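Ethyl tert-butyl ether degradation EthD protein (Ralstonia eutropha JMP134, PDB 3BF4) is of unknown function but has a ferredoxin-like fold and belongs to the EthD family, to which an oxidoreductase activity is tentatively assigned. Local coordinates at residues A[25-28]-A[34-37]; A[38-43]-A[78-83]; A[42-47]-A[102-107]; A[47-52]-A[57-62]. The protein carries 3 engineered substitutions. All coordinates share one frame; numbering follows the deposited sequence.

Contact 1 (A[25-28]-A[34-37]). With EDO (1,2-ethanediol), chain C.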
loop_
_atom_site.group_PDB
_atom_site.type_symbol
_atom_site.label_atom_id
_atom_site.label_comp_id
_atom_site.label_asym_id
_atom_site.label_seq_id
_atom_site.Cartn_x
_atom_site.Cartn_y
_atom_site.Cartn_z
ATOM N N VAL A 25 5.342 4.533 2.215
ATOM C CA VAL A 25 6.364 5.348 1.535
ATOM C C VAL A 25 6.360 4.789 0.113
ATOM O O VAL A 25 6.551 3.585 -0.082
ATOM C CB VAL A 25 7.736 5.260 2.176
ATOM C CG1 VAL A 25 8.702 6.237 1.480
ATOM C CG2 VAL A 25 7.643 5.558 3.669
HETATM N N MSE A 26 6.101 5.657 -0.861
HETATM C CA MSE A 26 5.882 5.261 -2.249
HETATM C C MSE A 26 6.725 6.116 -3.186
HETATM O O MSE A 26 6.521 7.324 -3.267
HETATM C CB MSE A 26 4.390 5.402 -2.538
HETATM C CG MSE A 26 3.534 4.639 -1.528
HETATM SE SE MSE A 26 1.645 4.968 -1.634
HETATM C CE MSE A 26 1.619 6.883 -1.248
ATOM N N TYR A 27 7.675 5.478 -3.877
ATOM C CA TYR A 27 8.631 6.165 -4.753
ATOM C C TYR A 27 8.117 6.109 -6.177
ATOM O O TYR A 27 8.121 5.024 -6.751
ATOM C CB TYR A 27 10.011 5.502 -4.661
ATOM C CG TYR A 27 10.642 5.622 -3.298
ATOM C CD1 TYR A 27 11.562 6.643 -3.019
ATOM C CD2 TYR A 27 10.315 4.726 -2.270
ATOM C CE1 TYR A 27 12.154 6.762 -1.750
ATOM C CE2 TYR A 27 10.890 4.835 -1.006
ATOM C CZ TYR A 27 11.806 5.857 -0.746
ATOM O OH TYR A 27 12.379 5.964 0.499
ATOM N N PRO A 28 7.667 7.259 -6.747
ATOM C CA PRO A 28 7.157 7.263 -8.115
ATOM C C PRO A 28 8.193 6.792 -9.142
ATOM O O PRO A 28 9.384 7.130 -9.019
ATOM C CB PRO A 28 6.826 8.741 -8.371
ATOM C CG PRO A 28 6.690 9.343 -7.064
ATOM C CD PRO A 28 7.627 8.625 -6.178
ATOM N N ARG A 34 17.515 6.617 -10.792
ATOM C CA ARG A 34 18.187 5.635 -9.943
ATOM C C ARG A 34 17.340 5.144 -8.754
ATOM O O ARG A 34 16.743 5.950 -8.040
ATOM C CB ARG A 34 19.493 6.252 -9.405
ATOM C CG ARG A 34 20.349 5.352 -8.497
ATOM C CD ARG A 34 21.657 6.015 -8.173
ATOM N NE ARG A 34 21.463 7.282 -7.458
ATOM C CZ ARG A 34 21.480 7.467 -6.128
ATOM N NH1 ARG A 34 21.703 6.471 -5.261
ATOM N NH2 ARG A 34 21.279 8.697 -5.659
ATOM N N PHE A 35 17.297 3.821 -8.571
ATOM C CA PHE A 35 16.723 3.200 -7.376
ATOM C C PHE A 35 17.401 1.851 -7.095
ATOM O O PHE A 35 17.093 0.845 -7.751
ATOM C CB PHE A 35 15.212 3.014 -7.424
ATOM C CG PHE A 35 14.618 2.737 -6.058
ATOM C CD1 PHE A 35 14.593 1.436 -5.522
ATOM C CD2 PHE A 35 14.124 3.787 -5.287
ATOM C CE1 PHE A 35 14.073 1.193 -4.241
ATOM C CE2 PHE A 35 13.588 3.557 -4.014
ATOM C CZ PHE A 35 13.562 2.263 -3.488
ATOM N N ASP A 36 18.301 1.844 -6.110
ATOM C CA ASP A 36 19.035 0.645 -5.697
ATOM C C ASP A 36 18.117 -0.162 -4.775
ATOM O O ASP A 36 18.047 0.104 -3.581
ATOM C CB ASP A 36 20.353 1.048 -5.008
ATOM C CG ASP A 36 21.247 -0.145 -4.641
ATOM O OD1 ASP A 36 20.812 -1.315 -4.688
ATOM O OD2 ASP A 36 22.411 0.105 -4.277
ATOM N N HIS A 37 17.423 -1.145 -5.347
ATOM C CA HIS A 37 16.490 -1.993 -4.582
ATOM C C HIS A 37 17.176 -2.856 -3.518
ATOM O O HIS A 37 16.551 -3.151 -2.498
ATOM C CB HIS A 37 15.660 -2.901 -5.501
ATOM C CG HIS A 37 14.761 -2.162 -6.435
ATOM N ND1 HIS A 37 13.452 -1.859 -6.124
ATOM C CD2 HIS A 37 14.977 -1.672 -7.679
ATOM C CE1 HIS A 37 12.903 -1.210 -7.135
ATOM N NE2 HIS A 37 13.805 -1.084 -8.091
HETATM C C1 EDO C . 11.462 4.024 3.742
HETATM O O1 EDO C . 11.103 4.251 2.364
HETATM C C2 EDO C . 11.781 5.317 4.499
HETATM O O2 EDO C . 12.261 6.336 3.615
#
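F35 turns the edge of its ring to the face of Y27, and the two side chains cross at about a right angle. This is a T-shaped (edge-to-face) pair: the ring centroids are 5.1 Å apart and the planes are inclined at 62°. The touching atom is F35 CE2, which lies over one face of the tyrosine but displaced toward its rim, 3.7 Å from Y27 CG. Y27 holds its CG beside its own backbone N (chi1 -65°), which lifts the ring off the strand toward the incoming phenylalanine. F35 brings only hydrocarbon, which suits a place against an aromatic face. A tyrosine suits the strand position because its ring packs while its hydroxyl reaches a polar spot beyond. There Y27 OH hydrogen-bonds O1 of a 1,2-ethanediol, probably from the crystallisation liquor, at 2.8 Å, and this oxygen lies in the plane of the tyrosine ring, at its edge. The same hydroxyl also bonds Y108 OH. V25, two residues back on the strand, meets the ligand with a methyl group, CG1 lying 3.2 Å from O1. The contact lies just before helix 37-52, whose N-cap is D36; strand 21-28 is flanked in the sheet by strands 76-84 and 114-120, and Y40 of the helix meets both rings edge-to-face.

Contact 2 (A[38-43]-A[78-83]). With EDO (1,2-ethanediol), chain C.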
loop_
_atom_site.group_PDB
_atom_site.type_symbol
_atom_site.label_atom_id
_atom_site.label_comp_id
_atom_site.label_asym_id
_atom_site.label_seq_id
_atom_site.Cartn_x
_atom_site.Cartn_y
_atom_site.Cartn_z
ATOM N N ALA A 38 18.434 -3.256 -3.758
ATOM C CA ALA A 38 19.216 -4.073 -2.807
ATOM C C ALA A 38 19.549 -3.285 -1.541
ATOM O O ALA A 38 19.316 -3.768 -0.439
ATOM C CB ALA A 38 20.517 -4.612 -3.458
ATOM N N TYR A 39 20.094 -2.078 -1.705
ATOM C CA TYR A 39 20.427 -1.200 -0.566
ATOM C C TYR A 39 19.154 -0.872 0.221
ATOM O O TYR A 39 19.130 -0.939 1.447
ATOM C CB TYR A 39 21.090 0.109 -1.046
ATOM C CG TYR A 39 21.634 0.981 0.076
ATOM C CD1 TYR A 39 20.778 1.808 0.838
ATOM C CD2 TYR A 39 23.004 0.987 0.386
ATOM C CE1 TYR A 39 21.268 2.605 1.869
ATOM C CE2 TYR A 39 23.511 1.798 1.434
ATOM C CZ TYR A 39 22.632 2.598 2.167
ATOM O OH TYR A 39 23.087 3.394 3.192
ATOM N N TYR A 40 18.109 -0.511 -0.510
ATOM C CA TYR A 40 16.819 -0.178 0.083
ATOM C C TYR A 40 16.307 -1.275 1.016
ATOM O O TYR A 40 15.995 -1.019 2.173
ATOM C CB TYR A 40 15.795 0.091 -1.023
ATOM C CG TYR A 40 14.461 0.542 -0.524
ATOM C CD1 TYR A 40 14.358 1.666 0.310
ATOM C CD2 TYR A 40 13.282 -0.102 -0.916
ATOM C CE1 TYR A 40 13.123 2.126 0.764
ATOM C CE2 TYR A 40 12.023 0.363 -0.464
ATOM C CZ TYR A 40 11.958 1.472 0.372
ATOM O OH TYR A 40 10.746 1.910 0.824
ATOM N N CYS A 41 16.301 -2.494 0.506
ATOM C CA CYS A 41 15.814 -3.654 1.234
ATOM C C CYS A 41 16.702 -4.185 2.374
ATOM O O CYS A 41 16.178 -4.467 3.445
ATOM C CB CYS A 41 15.591 -4.790 0.241
ATOM S SG CYS A 41 14.974 -6.284 0.966
ATOM N N ASP A 42 18.005 -4.351 2.121
ATOM C CA ASP A 42 18.927 -4.936 3.137
ATOM C C ASP A 42 19.651 -3.924 4.030
ATOM O O ASP A 42 20.131 -4.323 5.093
ATOM C CB ASP A 42 19.903 -6.065 2.637
ATOM C CG ASP A 42 19.895 -6.294 1.125
ATOM O OD1 ASP A 42 18.797 -6.530 0.579
ATOM O OD2 ASP A 42 20.981 -6.311 0.493
ATOM N N ARG A 43 19.714 -2.641 3.642
ATOM C CA ARG A 43 20.404 -1.600 4.453
ATOM C C ARG A 43 19.451 -0.566 5.030
ATOM O O ARG A 43 19.388 -0.384 6.243
ATOM C CB ARG A 43 21.486 -0.875 3.633
ATOM C CG ARG A 43 22.557 -1.778 2.996
ATOM C CD ARG A 43 23.624 -2.161 3.977
ATOM N NE ARG A 43 24.529 -1.032 4.251
ATOM C CZ ARG A 43 25.647 -0.720 3.572
ATOM N NH1 ARG A 43 26.074 -1.439 2.520
ATOM N NH2 ARG A 43 26.363 0.346 3.955
ATOM N N ALA A 78 9.186 1.489 -6.202
ATOM C CA ALA A 78 9.289 0.788 -4.931
ATOM C C ALA A 78 8.297 1.395 -3.935
ATOM O O ALA A 78 7.935 2.575 -4.040
ATOM C CB ALA A 78 10.696 0.850 -4.415
HETATM N N MSE A 79 7.814 0.553 -3.023
HETATM C CA MSE A 79 6.912 0.964 -1.958
HETATM C C MSE A 79 7.227 0.153 -0.720
HETATM O O MSE A 79 7.728 -0.955 -0.827
HETATM C CB MSE A 79 5.441 0.712 -2.319
HETATM C CG MSE A 79 4.962 1.358 -3.586
HETATM SE SE MSE A 79 3.125 0.835 -3.995
HETATM C CE MSE A 79 2.188 1.566 -2.464
ATOM N N CYS A 80 6.996 0.741 0.446
ATOM C CA CYS A 80 7.078 0.015 1.721
ATOM C C CYS A 80 5.917 0.456 2.583
ATOM O O CYS A 80 5.242 1.444 2.277
ATOM C CB CYS A 80 8.382 0.262 2.481
ATOM S SG CYS A 80 8.489 1.855 3.316
ATOM N N ALA A 81 5.705 -0.289 3.660
ATOM C CA ALA A 81 4.710 0.070 4.650
ATOM C C ALA A 81 5.177 -0.306 6.043
ATOM O O ALA A 81 5.741 -1.365 6.219
ATOM C CB ALA A 81 3.365 -0.567 4.339
ATOM N N PHE A 82 4.962 0.599 7.004
ATOM C CA PHE A 82 5.236 0.368 8.413
ATOM C C PHE A 82 3.872 0.266 9.098
ATOM O O PHE A 82 3.091 1.222 9.072
ATOM C CB PHE A 82 6.057 1.515 9.010
ATOM C CG PHE A 82 7.344 1.752 8.293
ATOM C CD1 PHE A 82 8.458 0.946 8.551
ATOM C CD2 PHE A 82 7.452 2.762 7.340
ATOM C CE1 PHE A 82 9.675 1.147 7.862
ATOM C CE2 PHE A 82 8.657 2.976 6.659
ATOM C CZ PHE A 82 9.770 2.171 6.917
ATOM N N ILE A 83 3.587 -0.904 9.662
ATOM C CA ILE A 83 2.353 -1.177 10.391
ATOM C C ILE A 83 2.687 -0.833 11.843
ATOM O O ILE A 83 3.626 -1.412 12.425
ATOM C CB ILE A 83 1.871 -2.644 10.183
ATOM C CG1 ILE A 83 1.293 -2.801 8.766
ATOM C CG2 ILE A 83 0.794 -3.055 11.213
ATOM C CD1 ILE A 83 2.298 -2.595 7.631
HETATM C C1 EDO C . 11.462 4.024 3.742
HETATM O O1 EDO C . 11.103 4.251 2.364
HETATM C C2 EDO C . 11.781 5.317 4.499
HETATM O O2 EDO C . 12.261 6.336 3.615
#
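The ring of Y40 reaches from helix 37-52 to A78 and C80 of the central strand 76-84, meeting both obliquely and spanning the layer between helix and sheet. The protein has a ferredoxin-like fold, in which helices pack on one face of an antiparallel sheet, and this is part of that interface. The segment axes come within 10.9 Å and run nearly parallel, at 16°, a separation that a long aromatic side chain can bridge. Y40 achieves this with CG anti to its backbone N (chi1 -176°), pointing the ring away from the helix and onto the strand. Its rim atom CE2 lies 4.2 Å from A78 CB, and the small methyl leaves the ring room to settle close to the strand. Farther along, Y40 OH comes 3.3 Å from C80 CB. C80 sends its CB to the helix side of the sheet, where M45 also packs on it; with SG between its backbone N and carbonyl carbon (chi1 76°), the sulfur comes 3.4 Å from Y40 OH. M79, between the two, turns the other way and packs on M26 of its own chain and on M26 of the second subunit. The phenol end of Y40 is thus buried among carbon and sulfur, but it has a polar partner: Y40 OH and O1 of the ethanediol are hydrogen-bonded at 2.8 Å, with O1 in the plane of the ring. F82 meets the carbon that bears that oxygen, its CZ 4.0 Å from ethanediol C1, near the plane of its ring.

Contact 3 (A[42-47]-A[102-107]). With EDO (1,2-ethanediol), chain C.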
loop_
_atom_site.group_PDB
_atom_site.type_symbol
_atom_site.label_atom_id
_atom_site.label_comp_id
_atom_site.label_asym_id
_atom_site.label_seq_id
_atom_site.Cartn_x
_atom_site.Cartn_y
_atom_site.Cartn_z
ATOM N N ASP A 42 18.005 -4.351 2.121
ATOM C CA ASP A 42 18.927 -4.936 3.137
ATOM C C ASP A 42 19.651 -3.924 4.030
ATOM O O ASP A 42 20.131 -4.323 5.093
ATOM C CB ASP A 42 19.903 -6.065 2.637
ATOM C CG ASP A 42 19.895 -6.294 1.125
ATOM O OD1 ASP A 42 18.797 -6.530 0.579
ATOM O OD2 ASP A 42 20.981 -6.311 0.493
ATOM N N ARG A 43 19.714 -2.641 3.642
ATOM C CA ARG A 43 20.404 -1.600 4.453
ATOM C C ARG A 43 19.451 -0.566 5.030
ATOM O O ARG A 43 19.388 -0.384 6.243
ATOM C CB ARG A 43 21.486 -0.875 3.633
ATOM C CG ARG A 43 22.557 -1.778 2.996
ATOM C CD ARG A 43 23.624 -2.161 3.977
ATOM N NE ARG A 43 24.529 -1.032 4.251
ATOM C CZ ARG A 43 25.647 -0.720 3.572
ATOM N NH1 ARG A 43 26.074 -1.439 2.520
ATOM N NH2 ARG A 43 26.363 0.346 3.955
ATOM N N HIS A 44 18.684 0.092 4.163
ATOM C CA HIS A 44 17.802 1.164 4.607
ATOM C C HIS A 44 16.631 0.705 5.501
ATOM O O HIS A 44 16.497 1.214 6.615
ATOM C CB HIS A 44 17.296 1.986 3.424
ATOM C CG HIS A 44 16.459 3.163 3.823
ATOM N ND1 HIS A 44 16.997 4.320 4.346
ATOM C CD2 HIS A 44 15.126 3.364 3.759
ATOM C CE1 HIS A 44 16.028 5.180 4.589
ATOM N NE2 HIS A 44 14.884 4.623 4.245
HETATM N N MSE A 45 15.815 -0.234 5.024
HETATM C CA MSE A 45 14.620 -0.695 5.773
HETATM C C MSE A 45 14.904 -1.283 7.170
HETATM O O MSE A 45 14.166 -0.976 8.107
HETATM C CB MSE A 45 13.763 -1.663 4.947
HETATM C CG MSE A 45 13.112 -1.068 3.692
HETATM SE SE MSE A 45 11.864 0.335 4.093
HETATM C CE MSE A 45 10.579 -0.711 5.143
ATOM N N PRO A 46 15.934 -2.145 7.309
ATOM C CA PRO A 46 16.309 -2.621 8.637
ATOM C C PRO A 46 16.775 -1.485 9.573
ATOM O O PRO A 46 16.506 -1.545 10.784
ATOM C CB PRO A 46 17.443 -3.615 8.334
ATOM C CG PRO A 46 17.132 -4.066 6.947
ATOM C CD PRO A 46 16.761 -2.804 6.286
HETATM N N MSE A 47 17.460 -0.476 9.019
HETATM C CA MSE A 47 17.845 0.710 9.792
HETATM C C MSE A 47 16.602 1.500 10.232
HETATM O O MSE A 47 16.516 1.883 11.391
HETATM C CB MSE A 47 18.843 1.596 9.031
HETATM C CG MSE A 47 19.298 2.859 9.781
HETATM SE SE MSE A 47 18.054 4.392 9.639
HETATM C CE MSE A 47 18.061 4.591 7.690
ATOM N N LEU A 102 15.912 10.359 6.609
ATOM C CA LEU A 102 15.901 11.169 5.381
ATOM C C LEU A 102 17.288 11.337 4.758
ATOM O O LEU A 102 17.417 11.312 3.538
ATOM C CB LEU A 102 15.274 12.546 5.621
ATOM C CG LEU A 102 13.786 12.560 5.954
ATOM C CD1 LEU A 102 13.390 13.973 6.411
ATOM C CD2 LEU A 102 12.913 12.080 4.775
ATOM N N GLY A 103 18.314 11.472 5.599
ATOM C CA GLY A 103 19.695 11.605 5.138
ATOM C C GLY A 103 20.248 10.395 4.399
ATOM O O GLY A 103 21.193 10.539 3.637
ATOM N N ASP A 104 19.662 9.215 4.634
ATOM C CA ASP A 104 20.063 7.957 3.988
ATOM C C ASP A 104 19.408 7.718 2.610
ATOM O O ASP A 104 19.893 6.863 1.858
ATOM C CB ASP A 104 19.725 6.772 4.924
ATOM C CG ASP A 104 20.345 5.444 4.472
ATOM O OD1 ASP A 104 21.544 5.414 4.171
ATOM O OD2 ASP A 104 19.625 4.431 4.415
ATOM N N ILE A 105 18.359 8.482 2.258
ATOM C CA ILE A 105 17.638 8.263 0.994
ATOM C C ILE A 105 18.571 8.437 -0.224
ATOM O O ILE A 105 18.500 7.646 -1.167
ATOM C CB ILE A 105 16.329 9.104 0.871
ATOM C CG1 ILE A 105 15.382 8.844 2.063
ATOM C CG2 ILE A 105 15.600 8.760 -0.437
ATOM C CD1 ILE A 105 14.086 9.664 2.035
ATOM N N ALA A 106 19.458 9.431 -0.176
ATOM C CA ALA A 106 20.450 9.675 -1.253
ATOM C C ALA A 106 21.389 8.486 -1.553
ATOM O O ALA A 106 21.966 8.429 -2.628
ATOM C CB ALA A 106 21.290 10.926 -0.943
ATOM N N ASN A 107 21.559 7.570 -0.598
ATOM C CA ASN A 107 22.398 6.385 -0.786
ATOM C C ASN A 107 21.811 5.314 -1.713
ATOM O O ASN A 107 22.546 4.429 -2.154
ATOM C CB ASN A 107 22.760 5.773 0.575
ATOM C CG ASN A 107 23.595 6.715 1.435
ATOM O OD1 ASN A 107 24.473 7.412 0.934
ATOM N ND2 ASN A 107 23.323 6.736 2.729
HETATM C C1 EDO C . 11.462 4.024 3.742
HETATM O O1 EDO C . 11.103 4.251 2.364
HETATM C C2 EDO C . 11.781 5.317 4.499
HETATM O O2 EDO C . 12.261 6.336 3.615
#
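D104 and H44 have the most surface buried here, and a single short bond joins them. H44 ND1 donates to D104 OD2 at 2.6 Å, with an N-H...O angle of 163°. The oxygen accepts through its anti lone pair, the one directed away from OD1, and lies almost in the imidazole plane. Ring and carboxylate are nearly coplanar, 21° apart, as the two side chains run alongside in opposing senses. The bond spans from helix 37-52 to the turn that follows helix 87-103. M47, one turn on from H44 in the same helix, points at D104, and those two side chains approach each other from opposite directions. Bent at chi2 and chi3, this selenomethionine lays its terminal methyl CE 3.6 Å from D104 OD2, giving the bond an apolar neighbour; a flexible, unbranched chain fits this curved path. The second oxygen of D104 is held separately. N107 ND2 donates to OD1 at 2.6 Å, tilted 28° out of the carboxylate plane, and Y39 OH bonds OD1 too, so the carboxylate is fixed in rotation and both oxygens have partners. Aspartate suits the place because it is short and can accept from several sides at once. With the N-H of ND1 directed at D104 OD2, H44 presents NE2 on the far side of the ring, where O2 of the ethanediol makes a weak bond at 3.2 Å. The aspartate thus fixes the ring's rotation, and its bond is consistent with NE2 acting as an acceptor toward the pocket where the ethanediol sits.

Contact 4 (A[47-52]-A[57-62])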
loop_
_atom_site.group_PDB
_atom_site.type_symbol
_atom_site.label_atom_id
_atom_site.label_comp_id
_atom_site.label_asym_id
_atom_site.label_seq_id
_atom_site.Cartn_x
_atom_site.Cartn_y
_atom_site.Cartn_z
HETATM N N MSE A 47 17.460 -0.476 9.019
HETATM C CA MSE A 47 17.845 0.710 9.792
HETATM C C MSE A 47 16.602 1.500 10.232
HETATM O O MSE A 47 16.516 1.883 11.391
HETATM C CB MSE A 47 18.843 1.596 9.031
HETATM C CG MSE A 47 19.298 2.859 9.781
HETATM SE SE MSE A 47 18.054 4.392 9.639
HETATM C CE MSE A 47 18.061 4.591 7.690
ATOM N N VAL A 48 15.655 1.739 9.324
ATOM C CA VAL A 48 14.431 2.490 9.677
ATOM C C VAL A 48 13.622 1.745 10.756
ATOM O O VAL A 48 13.118 2.374 11.700
ATOM C CB VAL A 48 13.521 2.806 8.452
ATOM C CG1 VAL A 48 12.244 3.531 8.897
ATOM C CG2 VAL A 48 14.281 3.647 7.410
ATOM N N LYS A 49 13.515 0.419 10.617
ATOM C CA LYS A 49 12.807 -0.409 11.602
ATOM C C LYS A 49 13.503 -0.361 12.961
ATOM O O LYS A 49 12.821 -0.271 13.975
ATOM C CB LYS A 49 12.653 -1.860 11.120
ATOM C CG LYS A 49 11.884 -2.809 12.077
ATOM C CD LYS A 49 10.451 -2.343 12.320
ATOM C CE LYS A 49 9.653 -3.421 13.025
ATOM N NZ LYS A 49 10.163 -3.678 14.399
ATOM N N ALA A 50 14.840 -0.426 12.973
ATOM C CA ALA A 50 15.628 -0.307 14.219
ATOM C C ALA A 50 15.304 0.997 14.958
ATOM O O ALA A 50 15.119 0.991 16.181
ATOM C CB ALA A 50 17.135 -0.383 13.935
ATOM N N ARG A 51 15.198 2.093 14.204
ATOM C CA ARG A 51 14.888 3.420 14.769
ATOM C C ARG A 51 13.440 3.553 15.218
ATOM O O ARG A 51 13.169 4.309 16.141
ATOM C CB ARG A 51 15.227 4.550 13.785
ATOM C CG ARG A 51 16.679 4.624 13.340
ATOM C CD ARG A 51 17.668 4.883 14.462
ATOM N NE ARG A 51 19.030 4.824 13.951
ATOM C CZ ARG A 51 19.724 3.708 13.714
ATOM N NH1 ARG A 51 19.253 2.488 13.995
ATOM N NH2 ARG A 51 20.948 3.822 13.210
ATOM N N LEU A 52 12.512 2.883 14.535
ATOM C CA LEU A 52 11.103 2.861 14.961
ATOM C C LEU A 52 10.921 2.035 16.230
ATOM O O LEU A 52 10.061 2.362 17.047
ATOM C CB LEU A 52 10.163 2.347 13.848
ATOM C CG LEU A 52 9.972 3.257 12.629
ATOM C CD1 LEU A 52 9.176 2.548 11.523
ATOM C CD2 LEU A 52 9.299 4.579 13.010
ATOM N N ALA A 57 5.162 -2.601 14.409
ATOM C CA ALA A 57 4.991 -4.052 14.591
ATOM C C ALA A 57 5.782 -4.826 13.536
ATOM O O ALA A 57 6.450 -5.799 13.845
ATOM C CB ALA A 57 3.500 -4.440 14.513
ATOM N N TYR A 58 5.653 -4.404 12.282
ATOM C CA TYR A 58 6.389 -4.992 11.161
ATOM C C TYR A 58 6.314 -4.077 9.965
ATOM O O TYR A 58 5.486 -3.163 9.933
ATOM C CB TYR A 58 5.848 -6.382 10.767
ATOM C CG TYR A 58 4.401 -6.388 10.331
ATOM C CD1 TYR A 58 3.385 -6.667 11.241
ATOM C CD2 TYR A 58 4.040 -6.115 8.999
ATOM C CE1 TYR A 58 2.037 -6.671 10.847
ATOM C CE2 TYR A 58 2.693 -6.107 8.591
ATOM C CZ TYR A 58 1.700 -6.400 9.518
ATOM O OH TYR A 58 0.396 -6.407 9.133
ATOM N N TYR A 59 7.195 -4.329 8.999
ATOM C CA TYR A 59 7.197 -3.618 7.738
ATOM C C TYR A 59 7.061 -4.581 6.562
ATOM O O TYR A 59 7.256 -5.785 6.713
ATOM C CB TYR A 59 8.425 -2.706 7.589
ATOM C CG TYR A 59 9.776 -3.384 7.427
ATOM C CD1 TYR A 59 10.209 -3.840 6.171
ATOM C CD2 TYR A 59 10.650 -3.512 8.507
ATOM C CE1 TYR A 59 11.479 -4.461 6.004
ATOM C CE2 TYR A 59 11.918 -4.121 8.354
ATOM C CZ TYR A 59 12.323 -4.593 7.099
ATOM O OH TYR A 59 13.558 -5.194 6.944
ATOM N N THR A 60 6.670 -4.022 5.418
ATOM C CA THR A 60 6.569 -4.740 4.152
ATOM C C THR A 60 7.361 -3.951 3.104
ATOM O O THR A 60 7.529 -2.737 3.241
ATOM C CB THR A 60 5.087 -4.878 3.647
ATOM O OG1 THR A 60 4.618 -3.628 3.140
ATOM C CG2 THR A 60 4.145 -5.362 4.742
ATOM N N VAL A 61 7.831 -4.639 2.067
ATOM C CA VAL A 61 8.573 -4.026 0.953
ATOM C C VAL A 61 8.136 -4.687 -0.359
ATOM O O VAL A 61 7.914 -5.901 -0.402
ATOM C CB VAL A 61 10.108 -4.209 1.088
ATOM C CG1 VAL A 61 10.856 -3.425 -0.023
ATOM C CG2 VAL A 61 10.603 -3.788 2.451
ATOM N N GLU A 62 8.034 -3.888 -1.416
ATOM C CA GLU A 62 7.676 -4.385 -2.754
ATOM C C GLU A 62 8.402 -3.584 -3.846
ATOM O O GLU A 62 8.845 -2.446 -3.615
ATOM C CB GLU A 62 6.150 -4.343 -2.957
ATOM C CG GLU A 62 5.592 -2.944 -2.943
ATOM C CD GLU A 62 4.095 -2.890 -2.828
ATOM O OE1 GLU A 62 3.397 -2.998 -3.860
ATOM O OE2 GLU A 62 3.627 -2.669 -1.693
HETATM O O HOH W 1 8.567 -5.613 15.974
#
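K49 NZ is gripped by a water that also reaches A57 O: the ammonium donates to the water at 3.0 Å, and the water in turn donates to A57 O, likewise at 3.0 Å. NZ makes a weak further bond to the C56 carbonyl. The lysine thus extends from the last turns of helix 37-52 to the start of the next strand, reaching the A57 carbonyl through water. Its chain is bent at chi2 and chi4, which turns its end toward the backbone at 57-58 and brings CE to 4.1 Å from the CA of Y58. Nearer the backbone, the aliphatic part packs along the Y59 rim at CD2 and CE2, K49 CB lying 3.6 Å from Y59 CE2, with CG in the ring plane. Lysine serves both ends, since its methylenes suit an aromatic neighbour while its charge suits carbonyls and water. Y59 sends its CB toward the helix and, at a chi1 of 69°, holds the ring over its own backbone, whereas Y58 turns to the opposite face, where its hydroxyl bonds E123 of its own chain and its ring makes a cation-pi contact with R124 of the second subunit. Strand 58-66 lies beside 76-84 at the rim of the chain's own sheet, and V61 continues that sheet into the second subunit; Y59 also packs on M45 and P46 of the helix, while L52 and V48 cover F82.

Overall arrangement
From the N terminus, strand 21-28 leads into a short loop that contact 1 closes just before helix 37-52. That helix supplies one side of contacts 2, 3 and 4. Contact 4 closes the brief turn to strand 58-66, the outer strand, and nests inside the longer loops closed by contacts 2 and 3. Contact 2 joins the helix's first turns to strand 76-84 in the middle of the sheet, and contact 3, starting from an overlapping stretch, reaches on to the end of helix 87-103. Contact 1 comes first in series. Contacts 1, 2 and 3 meet round one ethanediol, and contacts 1, 2 and 4 all reach the second subunit.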